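Local coordinates for glutamine synthetase (PDB 4BAX), which belongs to the glutamine synthetase family, whose chains pair a beta-grasp domain with a larger catalytic domain and here assemble as a ten-chain oligomer, at residues Leu100-Phe111 with Arg328-Glu339; Phe128-Gln137 with Pro221-Ala229. All blocks are in the same frame, centred on the assembly; numbering follows the deposited sequence.

Contact 1. Residues Leu100-Phe111 with Arg328-Glu339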
loop_
_atom_site.group_PDB
_atom_site.type_symbol
_atom_site.label_atom_id
_atom_site.label_comp_id
_atom_site.label_asym_id
_atom_site.label_seq_id
_atom_site.Cartn_x
_atom_site.Cartn_y
_atom_site.Cartn_z
ATOM N N LEU A 100 -7.401 -55.009 -20.433
ATOM C CA LEU A 100 -6.100 -55.596 -20.151
ATOM C C LEU A 100 -5.967 -56.151 -18.732
ATOM O O LEU A 100 -5.295 -57.164 -18.503
ATOM C CB LEU A 100 -5.016 -54.569 -20.425
ATOM C CG LEU A 100 -4.589 -54.786 -21.878
ATOM C CD1 LEU A 100 -5.349 -53.837 -22.820
ATOM C CD2 LEU A 100 -3.114 -54.646 -21.985
ATOM N N SER A 101 -6.658 -55.504 -17.802
ATOM C CA SER A 101 -6.668 -55.911 -16.415
ATOM C C SER A 101 -7.284 -57.305 -16.293
ATOM O O SER A 101 -6.723 -58.187 -15.639
ATOM C CB SER A 101 -7.477 -54.899 -15.601
ATOM O OG SER A 101 -7.384 -55.115 -14.213
ATOM N N GLU A 102 -8.413 -57.509 -16.965
ATOM C CA GLU A 102 -9.098 -58.802 -16.960
ATOM C C GLU A 102 -8.301 -59.879 -17.684
ATOM O O GLU A 102 -8.280 -61.047 -17.286
ATOM C CB GLU A 102 -10.484 -58.664 -17.592
ATOM C CG GLU A 102 -11.344 -59.921 -17.525
ATOM C CD GLU A 102 -12.703 -59.716 -18.180
ATOM O OE1 GLU A 102 -13.327 -58.654 -17.939
ATOM O OE2 GLU A 102 -13.135 -60.604 -18.954
ATOM N N ARG A 103 -7.689 -59.469 -18.786
ATOM C CA ARG A 103 -6.922 -60.367 -19.616
ATOM C C ARG A 103 -5.730 -60.945 -18.860
ATOM O O ARG A 103 -5.328 -62.094 -19.093
ATOM C CB ARG A 103 -6.468 -59.642 -20.880
ATOM C CG ARG A 103 -5.275 -60.288 -21.528
ATOM C CD ARG A 103 -5.735 -61.362 -22.494
ATOM N NE ARG A 103 -4.614 -61.997 -23.182
ATOM C CZ ARG A 103 -3.790 -62.876 -22.618
ATOM N NH1 ARG A 103 -3.931 -63.226 -21.342
ATOM N NH2 ARG A 103 -2.805 -63.397 -23.333
ATOM N N PHE A 104 -5.175 -60.148 -17.952
ATOM C CA PHE A 104 -3.963 -60.537 -17.234
ATOM C C PHE A 104 -4.144 -60.681 -15.728
ATOM O O PHE A 104 -3.174 -60.597 -14.976
ATOM C CB PHE A 104 -2.827 -59.557 -17.545
ATOM C CG PHE A 104 -2.295 -59.694 -18.942
ATOM C CD1 PHE A 104 -1.661 -60.855 -19.339
ATOM C CD2 PHE A 104 -2.507 -58.700 -19.882
ATOM C CE1 PHE A 104 -1.193 -60.994 -20.628
ATOM C CE2 PHE A 104 -2.042 -58.838 -21.173
ATOM C CZ PHE A 104 -1.388 -59.982 -21.546
ATOM N N ALA A 105 -5.374 -60.931 -15.291
ATOM C CA ALA A 105 -5.660 -60.970 -13.862
ATOM C C ALA A 105 -4.873 -62.064 -13.150
ATOM O O ALA A 105 -4.534 -61.911 -11.978
ATOM C CB ALA A 105 -7.152 -61.131 -13.617
ATOM N N ALA A 106 -4.527 -63.121 -13.888
ATOM C CA ALA A 106 -3.771 -64.253 -13.348
ATOM C C ALA A 106 -2.352 -63.893 -12.862
ATOM O O ALA A 106 -1.871 -64.483 -11.883
ATOM C CB ALA A 106 -3.702 -65.378 -14.392
ATOM N N GLN A 107 -1.694 -62.933 -13.529
ATOM C CA GLN A 107 -0.355 -62.474 -13.123
ATOM C C GLN A 107 -0.400 -61.575 -11.889
ATOM O O GLN A 107 0.623 -61.322 -11.236
ATOM C CB GLN A 107 0.382 -61.810 -14.279
ATOM C CG GLN A 107 0.598 -62.739 -15.451
ATOM C CD GLN A 107 1.536 -62.172 -16.498
ATOM O OE1 GLN A 107 2.659 -61.756 -16.198
ATOM N NE2 GLN A 107 1.082 -62.175 -17.748
ATOM N N GLU A 108 -1.605 -61.102 -11.586
ATOM C CA GLU A 108 -1.868 -60.258 -10.422
ATOM C C GLU A 108 -0.979 -59.001 -10.363
ATOM O O GLU A 108 -0.263 -58.772 -9.380
ATOM C CB GLU A 108 -1.747 -61.072 -9.137
ATOM C CG GLU A 108 -2.595 -62.340 -9.209
ATOM C CD GLU A 108 -2.713 -63.060 -7.884
ATOM O OE1 GLU A 108 -1.994 -62.675 -6.930
ATOM O OE2 GLU A 108 -3.503 -64.028 -7.816
ATOM N N PRO A 109 -1.063 -58.157 -11.399
ATOM C CA PRO A 109 -0.235 -56.950 -11.394
ATOM C C PRO A 109 -0.655 -55.991 -10.280
ATOM O O PRO A 109 -1.848 -55.845 -10.004
ATOM C CB PRO A 109 -0.505 -56.347 -12.774
ATOM C CG PRO A 109 -1.874 -56.844 -13.141
ATOM C CD PRO A 109 -1.950 -58.226 -12.576
ATOM N N VAL A 110 0.330 -55.347 -9.658
ATOM C CA VAL A 110 0.101 -54.402 -8.572
ATOM C C VAL A 110 0.940 -53.147 -8.841
ATOM O O VAL A 110 2.044 -53.223 -9.395
ATOM C CB VAL A 110 0.484 -55.034 -7.224
ATOM C CG1 VAL A 110 0.417 -54.024 -6.102
ATOM C CG2 VAL A 110 -0.420 -56.225 -6.926
ATOM N N PHE A 111 0.405 -51.984 -8.488
ATOM C CA PHE A 111 1.096 -50.743 -8.775
ATOM C C PHE A 111 1.228 -49.843 -7.565
ATOM O O PHE A 111 0.340 -49.801 -6.706
ATOM C CB PHE A 111 0.368 -49.974 -9.870
ATOM C CG PHE A 111 0.486 -50.604 -11.226
ATOM C CD1 PHE A 111 -0.438 -51.547 -11.647
ATOM C CD2 PHE A 111 1.536 -50.275 -12.071
ATOM C CE1 PHE A 111 -0.326 -52.142 -12.898
ATOM C CE2 PHE A 111 1.651 -50.868 -13.326
ATOM C CZ PHE A 111 0.718 -51.803 -13.738
ATOM N N ARG A 328 -2.021 -49.339 -18.050
ATOM C CA ARG A 328 -2.410 -50.214 -19.170
ATOM C C ARG A 328 -1.180 -50.664 -19.962
ATOM O O ARG A 328 -1.021 -51.861 -20.261
ATOM C CB ARG A 328 -3.400 -49.501 -20.100
ATOM C CG ARG A 328 -4.141 -50.436 -21.075
ATOM C CD ARG A 328 -3.975 -50.058 -22.547
ATOM N NE ARG A 328 -4.180 -48.633 -22.750
ATOM C CZ ARG A 328 -3.695 -47.945 -23.778
ATOM N NH1 ARG A 328 -2.987 -48.560 -24.714
ATOM N NH2 ARG A 328 -3.932 -46.637 -23.875
ATOM N N LEU A 329 -0.307 -49.696 -20.256
ATOM C CA LEU A 329 0.881 -49.901 -21.064
ATOM C C LEU A 329 1.879 -50.850 -20.403
ATOM O O LEU A 329 2.462 -51.723 -21.066
ATOM C CB LEU A 329 1.553 -48.555 -21.341
ATOM C CG LEU A 329 0.846 -47.619 -22.315
ATOM C CD1 LEU A 329 1.602 -46.307 -22.440
ATOM C CD2 LEU A 329 0.720 -48.307 -23.664
ATOM N N LEU A 330 2.087 -50.662 -19.102
ATOM C CA LEU A 330 3.005 -51.516 -18.359
ATOM C C LEU A 330 2.484 -52.948 -18.310
ATOM O O LEU A 330 3.253 -53.891 -18.476
ATOM C CB LEU A 330 3.232 -50.974 -16.952
ATOM C CG LEU A 330 4.246 -49.833 -16.954
ATOM C CD1 LEU A 330 4.273 -49.101 -15.604
ATOM C CD2 LEU A 330 5.635 -50.376 -17.341
ATOM N N VAL A 331 1.185 -53.110 -18.086
ATOM C CA VAL A 331 0.591 -54.442 -18.088
ATOM C C VAL A 331 0.683 -55.083 -19.471
ATOM O O VAL A 331 1.080 -56.242 -19.595
ATOM C CB VAL A 331 -0.867 -54.396 -17.652
ATOM C CG1 VAL A 331 -1.589 -55.659 -18.048
ATOM C CG2 VAL A 331 -0.947 -54.165 -16.149
ATOM N N ASP A 332 0.371 -54.325 -20.515
ATOM C CA ASP A 332 0.392 -54.901 -21.850
ATOM C C ASP A 332 1.801 -55.370 -22.153
ATOM O O ASP A 332 2.023 -56.532 -22.482
ATOM C CB ASP A 332 -0.042 -53.880 -22.908
ATOM C CG ASP A 332 -0.438 -54.540 -24.231
ATOM O OD1 ASP A 332 0.141 -55.582 -24.583
ATOM O OD2 ASP A 332 -1.355 -54.037 -24.911
ATOM N N THR A 333 2.760 -54.477 -21.989
ATOM C CA THR A 333 4.114 -54.817 -22.366
ATOM C C THR A 333 4.728 -55.910 -21.495
ATOM O O THR A 333 5.092 -56.980 -21.992
ATOM C CB THR A 333 5.012 -53.546 -22.379
ATOM O OG1 THR A 333 4.529 -52.612 -23.360
ATOM C CG2 THR A 333 6.484 -53.894 -22.631
ATOM N N CYS A 334 4.747 -55.688 -20.188
ATOM C CA CYS A 334 5.431 -56.600 -19.283
ATOM C C CYS A 334 4.764 -57.969 -19.133
ATOM O O CYS A 334 5.426 -59.003 -19.289
ATOM C CB CYS A 334 5.610 -55.946 -17.907
ATOM S SG CYS A 334 6.569 -54.419 -17.928
ATOM N N CYS A 335 3.453 -57.961 -18.877
ATOM C CA CYS A 335 2.704 -59.196 -18.626
ATOM C C CYS A 335 2.684 -60.101 -19.853
ATOM O O CYS A 335 2.714 -61.330 -19.747
ATOM C CB CYS A 335 1.269 -58.887 -18.183
ATOM S SG CYS A 335 1.079 -58.207 -16.530
ATOM N N THR A 336 2.650 -59.475 -21.024
ATOM C CA THR A 336 2.692 -60.212 -22.274
ATOM C C THR A 336 4.044 -60.894 -22.422
ATOM O O THR A 336 4.120 -62.084 -22.730
ATOM C CB THR A 336 2.457 -59.286 -23.477
ATOM O OG1 THR A 336 1.073 -58.909 -23.518
ATOM C CG2 THR A 336 2.831 -59.968 -24.771
ATOM N N ALA A 337 5.110 -60.148 -22.150
ATOM C CA ALA A 337 6.435 -60.715 -22.253
ATOM C C ALA A 337 6.631 -61.824 -21.229
ATOM O O ALA A 337 7.247 -62.839 -21.551
ATOM C CB ALA A 337 7.484 -59.641 -22.093
ATOM N N LEU A 338 6.064 -61.666 -20.033
ATOM C CA LEU A 338 6.164 -62.696 -18.978
ATOM C C LEU A 338 5.381 -63.963 -19.327
ATOM O O LEU A 338 5.775 -65.084 -18.986
ATOM C CB LEU A 338 5.735 -62.137 -17.611
ATOM C CG LEU A 338 6.652 -61.064 -17.009
ATOM C CD1 LEU A 338 5.938 -60.232 -15.938
ATOM C CD2 LEU A 338 7.907 -61.729 -16.444
ATOM N N GLU A 339 4.273 -63.764 -20.023
ATOM C CA GLU A 339 3.469 -64.872 -20.484
ATOM C C GLU A 339 4.284 -65.701 -21.479
ATOM O O GLU A 339 4.381 -66.930 -21.340
ATOM C CB GLU A 339 2.172 -64.371 -21.130
ATOM C CG GLU A 339 1.038 -65.385 -21.184
ATOM C CD GLU A 339 -0.303 -64.761 -21.567
ATOM O OE1 GLU A 339 -0.447 -64.386 -22.750
ATOM O OE2 GLU A 339 -1.217 -64.670 -20.712
#
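Arg103 and Glu339 meet in an end-on salt bridge: NH2 of Arg103 lies 2.6 Å from OE1 of Glu339, and NH1 of Arg103 lies 3.1 Å from OE2 of Glu339. Both oxygens accept through their syn lone pairs, and the guanidinium and carboxylate planes are only 18° apart, consistent with an end-on grip by two nitrogens. The second polar link is a nearly straight hydrogen bond of 2.7 Å from Gln107 NE2 to the backbone O of Cys335, at an N-H...O angle of 176°. Gln107 CG lies anti to the carbonyl carbon (chi1 -61°), and the chain extended beyond it carries the amide there. This donor stands above the carbonyl plane, while Glu339 N reaches the same oxygen from the opposite face, so Cys335 O accepts two bonds, one from Gln107 and one from the helix itself.

Among the apolar contacts, the Phe104 ring is sandwiched. Cys335 CB covers one face, 3.9 Å from the ring centroid in a CH-pi contact, and Arg103 CG covers the other. Val331 divides its branches: CG1 reaches Phe104 CD2 at 3.7 Å, whereas CG2 meets the edge of Phe111 at CZ, 3.8 Å away, and also touches Pro109. Leu100 places CD1 against CG and CD of Arg328 and CD2 against CB of Asp332.

Helix 323-341 thus packs against the end of helix 94-103 and the turn leading into strand 110-121. Phe111 also touches Val193 of helix 190-210.

Contact 2. Residues Phe128-Gln137 with Pro221-Ala229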
loop_
_atom_site.group_PDB
_atom_site.type_symbol
_atom_site.label_atom_id
_atom_site.label_comp_id
_atom_site.label_asym_id
_atom_site.label_seq_id
_atom_site.Cartn_x
_atom_site.Cartn_y
_atom_site.Cartn_z
ATOM N N PHE A 128 9.037 -19.421 -4.684
ATOM C CA PHE A 128 9.892 -18.469 -5.380
ATOM C C PHE A 128 9.489 -17.088 -4.913
ATOM O O PHE A 128 8.325 -16.893 -4.562
ATOM C CB PHE A 128 9.706 -18.580 -6.901
ATOM C CG PHE A 128 10.593 -19.615 -7.567
ATOM C CD1 PHE A 128 10.815 -20.855 -6.971
ATOM C CD2 PHE A 128 11.170 -19.372 -8.814
ATOM C CE1 PHE A 128 11.621 -21.820 -7.597
ATOM C CE2 PHE A 128 11.978 -20.338 -9.441
ATOM C CZ PHE A 128 12.198 -21.559 -8.830
ATOM N N PRO A 129 10.455 -16.151 -4.825
ATOM C CA PRO A 129 10.171 -14.735 -4.537
ATOM C C PRO A 129 9.656 -14.073 -5.819
ATOM O O PRO A 129 9.961 -14.553 -6.929
ATOM C CB PRO A 129 11.541 -14.160 -4.160
ATOM C CG PRO A 129 12.523 -15.055 -4.812
ATOM C CD PRO A 129 11.903 -16.426 -4.892
ATOM N N GLU A 130 8.901 -12.989 -5.682
ATOM C CA GLU A 130 8.383 -12.299 -6.854
ATOM C C GLU A 130 9.530 -11.730 -7.665
ATOM O O GLU A 130 10.418 -11.068 -7.124
ATOM C CB GLU A 130 7.415 -11.178 -6.446
ATOM C CG GLU A 130 6.167 -11.660 -5.698
ATOM C CD GLU A 130 4.901 -11.598 -6.552
ATOM O OE1 GLU A 130 4.913 -10.865 -7.571
ATOM O OE2 GLU A 130 3.908 -12.299 -6.219
ATOM N N GLY A 131 9.551 -12.073 -8.950
ATOM C CA GLY A 131 10.528 -11.520 -9.866
ATOM C C GLY A 131 11.907 -12.116 -9.807
ATOM O O GLY A 131 12.826 -11.578 -10.430
ATOM N N GLY A 132 12.049 -13.226 -9.088
ATOM C CA GLY A 132 13.359 -13.781 -8.823
ATOM C C GLY A 132 13.462 -15.268 -8.524
ATOM O O GLY A 132 12.550 -16.070 -8.744
ATOM N N PHE A 133 14.598 -15.638 -7.967
ATOM C CA PHE A 133 14.847 -17.022 -7.684
ATOM C C PHE A 133 15.211 -17.201 -6.222
ATOM O O PHE A 133 15.824 -16.322 -5.607
ATOM C CB PHE A 133 16.019 -17.478 -8.541
ATOM C CG PHE A 133 15.664 -17.611 -9.996
ATOM C CD1 PHE A 133 14.941 -18.710 -10.454
ATOM C CD2 PHE A 133 16.011 -16.612 -10.902
ATOM C CE1 PHE A 133 14.604 -18.823 -11.795
ATOM C CE2 PHE A 133 15.675 -16.720 -12.245
ATOM C CZ PHE A 133 14.968 -17.821 -12.693
ATOM N N PRO A 134 14.834 -18.354 -5.659
ATOM C CA PRO A 134 15.259 -18.650 -4.293
ATOM C C PRO A 134 16.662 -19.240 -4.350
ATOM O O PRO A 134 17.197 -19.404 -5.452
ATOM C CB PRO A 134 14.251 -19.717 -3.841
ATOM C CG PRO A 134 13.835 -20.397 -5.114
ATOM C CD PRO A 134 13.848 -19.328 -6.172
ATOM N N ALA A 135 17.228 -19.599 -3.204
ATOM C CA ALA A 135 18.540 -20.217 -3.194
ATOM C C ALA A 135 18.453 -21.539 -3.958
ATOM O O ALA A 135 17.359 -22.116 -4.115
ATOM C CB ALA A 135 18.985 -20.457 -1.770
ATOM N N ALA A 136 19.602 -22.013 -4.436
ATOM C CA ALA A 136 19.647 -23.201 -5.277
ATOM C C ALA A 136 19.224 -24.405 -4.463
ATOM O O ALA A 136 19.200 -24.368 -3.235
ATOM C CB ALA A 136 21.055 -23.407 -5.839
ATOM N N GLN A 137 18.880 -25.470 -5.161
ATOM C CA GLN A 137 18.324 -26.655 -4.533
ATOM C C GLN A 137 19.349 -27.327 -3.617
ATOM O O GLN A 137 20.569 -27.159 -3.823
ATOM C CB GLN A 137 17.797 -27.619 -5.591
ATOM C CG GLN A 137 16.563 -27.066 -6.274
ATOM C CD GLN A 137 16.186 -27.850 -7.501
ATOM O OE1 GLN A 137 15.067 -27.728 -8.015
ATOM N NE2 GLN A 137 17.120 -28.667 -7.986
ATOM N N PRO A 221 7.798 -27.229 -14.300
ATOM C CA PRO A 221 7.153 -25.955 -13.965
ATOM C C PRO A 221 8.103 -24.742 -14.056
ATOM O O PRO A 221 7.678 -23.662 -14.474
ATOM C CB PRO A 221 6.652 -26.190 -12.529
ATOM C CG PRO A 221 7.498 -27.269 -12.004
ATOM C CD PRO A 221 7.778 -28.162 -13.166
ATOM N N VAL A 222 9.372 -24.920 -13.699
ATOM C CA VAL A 222 10.361 -23.866 -13.929
ATOM C C VAL A 222 11.484 -24.403 -14.817
ATOM O O VAL A 222 12.072 -25.452 -14.526
ATOM C CB VAL A 222 10.961 -23.344 -12.595
ATOM C CG1 VAL A 222 11.962 -22.224 -12.851
ATOM C CG2 VAL A 222 9.859 -22.864 -11.649
ATOM N N LYS A 223 11.825 -23.663 -15.870
ATOM C CA LYS A 223 12.882 -24.119 -16.771
ATOM C C LYS A 223 14.262 -24.009 -16.115
ATOM O O LYS A 223 14.477 -23.190 -15.217
ATOM C CB LYS A 223 12.854 -23.389 -18.120
ATOM C CG LYS A 223 13.644 -22.079 -18.106
ATOM C CD LYS A 223 13.005 -20.968 -18.947
ATOM C CE LYS A 223 13.764 -19.637 -18.753
ATOM N NZ LYS A 223 13.297 -18.578 -19.699
ATOM N N GLY A 224 15.180 -24.873 -16.530
ATOM C CA GLY A 224 16.508 -24.855 -15.961
ATOM C C GLY A 224 16.868 -26.035 -15.085
ATOM O O GLY A 224 16.380 -27.144 -15.277
ATOM N N ASP A 225 17.674 -25.775 -14.069
ATOM C CA ASP A 225 18.176 -26.851 -13.231
ATOM C C ASP A 225 17.200 -27.184 -12.120
ATOM O O ASP A 225 17.449 -28.080 -11.313
ATOM C CB ASP A 225 19.530 -26.472 -12.643
ATOM C CG ASP A 225 20.643 -26.572 -13.666
ATOM O OD1 ASP A 225 20.503 -27.381 -14.619
ATOM O OD2 ASP A 225 21.674 -25.882 -13.495
ATOM N N TRP A 226 16.098 -26.442 -12.070
ATOM C CA TRP A 226 15.020 -26.731 -11.128
ATOM C C TRP A 226 14.356 -28.072 -11.454
ATOM O O TRP A 226 14.101 -28.405 -12.609
ATOM C CB TRP A 226 14.012 -25.572 -11.095
ATOM C CG TRP A 226 14.701 -24.269 -10.814
ATOM C CD1 TRP A 226 15.120 -23.339 -11.723
ATOM C CD2 TRP A 226 15.092 -23.776 -9.530
ATOM N NE1 TRP A 226 15.737 -22.288 -11.078
ATOM C CE2 TRP A 226 15.729 -22.535 -9.731
ATOM C CE3 TRP A 226 14.958 -24.259 -8.235
ATOM C CZ2 TRP A 226 16.229 -21.781 -8.683
ATOM C CZ3 TRP A 226 15.458 -23.501 -7.193
ATOM C CH2 TRP A 226 16.082 -22.280 -7.423
ATOM N N ASN A 227 14.064 -28.833 -10.411
ATOM C CA ASN A 227 13.591 -30.201 -10.569
ATOM C C ASN A 227 12.248 -30.347 -11.271
ATOM O O ASN A 227 11.295 -29.612 -11.000
ATOM C CB ASN A 227 13.554 -30.920 -9.220
ATOM C CG ASN A 227 14.657 -31.946 -9.082
ATOM O OD1 ASN A 227 15.808 -31.709 -9.476
ATOM N ND2 ASN A 227 14.324 -33.084 -8.491
ATOM N N GLY A 228 12.170 -31.353 -12.132
ATOM C CA GLY A 228 10.918 -31.708 -12.771
ATOM C C GLY A 228 9.983 -32.465 -11.839
ATOM O O GLY A 228 10.388 -32.937 -10.767
ATOM N N ALA A 229 8.712 -32.538 -12.222
ATOM C CA ALA A 229 7.737 -33.286 -11.447
ATOM C C ALA A 229 7.389 -34.591 -12.162
ATOM O O ALA A 229 6.911 -34.575 -13.307
ATOM C CB ALA A 229 6.483 -32.428 -11.179
#
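Trp226 receives the edge of Phe128 on one face of its indole. Phe128 CZ lies 3.7 Å from Trp226 CD2. The Phe128 ring and the six-membered ring of Trp226 have centroids 4.8 Å apart. Their planes stand at 60°, evidence for an edge-to-face stack. Phe133 behaves differently: its ring lies almost parallel to the indole, with planes 6° apart, but the two meet rim to rim without overlapping, and Phe133 CE1 is 3.7 Å from Trp226 NE1. At the far end of the indole, Pro134 CG touches Trp226 CH2 at 3.7 Å, and the carbonyl oxygens of Pro134 and Ala135 lie at the ring's edge.

Gln137 supplies the polar part of the contact. Its OE1 accepts a 2.8 Å hydrogen bond from Asn227 N, in the carbonyl plane and on a lone pair. With CG anti to the carbonyl carbon (chi1 -69°) and the chain extended beyond it, the amide passes beside the indole with its plane at a right angle to the ring, and CG rests against CE3 and CZ3 of Trp226.

Further out, Pro134 CD sits over the centre of the Phe128 ring, 3.4 Å above its plane, and Val222 CG2 packs 3.9 Å from Phe128 CZ. Lys220 NZ holds the 221-229 backbone through the carbonyls of Gly224 and Trp226. Phe133 packs on Pro134 of a second subunit, and its backbone hydrogen-bonds to that subunit. The arrangement is an aromatic cluster joining two irregular loops of the catalytic domain beside a subunit interface.

From the N terminus the chain first passes through the beta-grasp sheet, then enters the catalytic domain and reaches 100-111, the first half of contact 1. Strand 110-121 carries it away to 128-137, which contact 2 pairs with 221-229 across 83 intervening residues. Only much later does helix 323-341 return near the C terminus to close contact 1, a span of 216 residues that wholly contains contact 2. The two contacts nest without crossing. Their centres are about 39 Å apart, on opposite sides of the chain's centre: contact 1 ties the C-terminal helix to the end of helix 94-103 and the start of strand 110-121, whereas contact 2 joins surface loops next to another subunit.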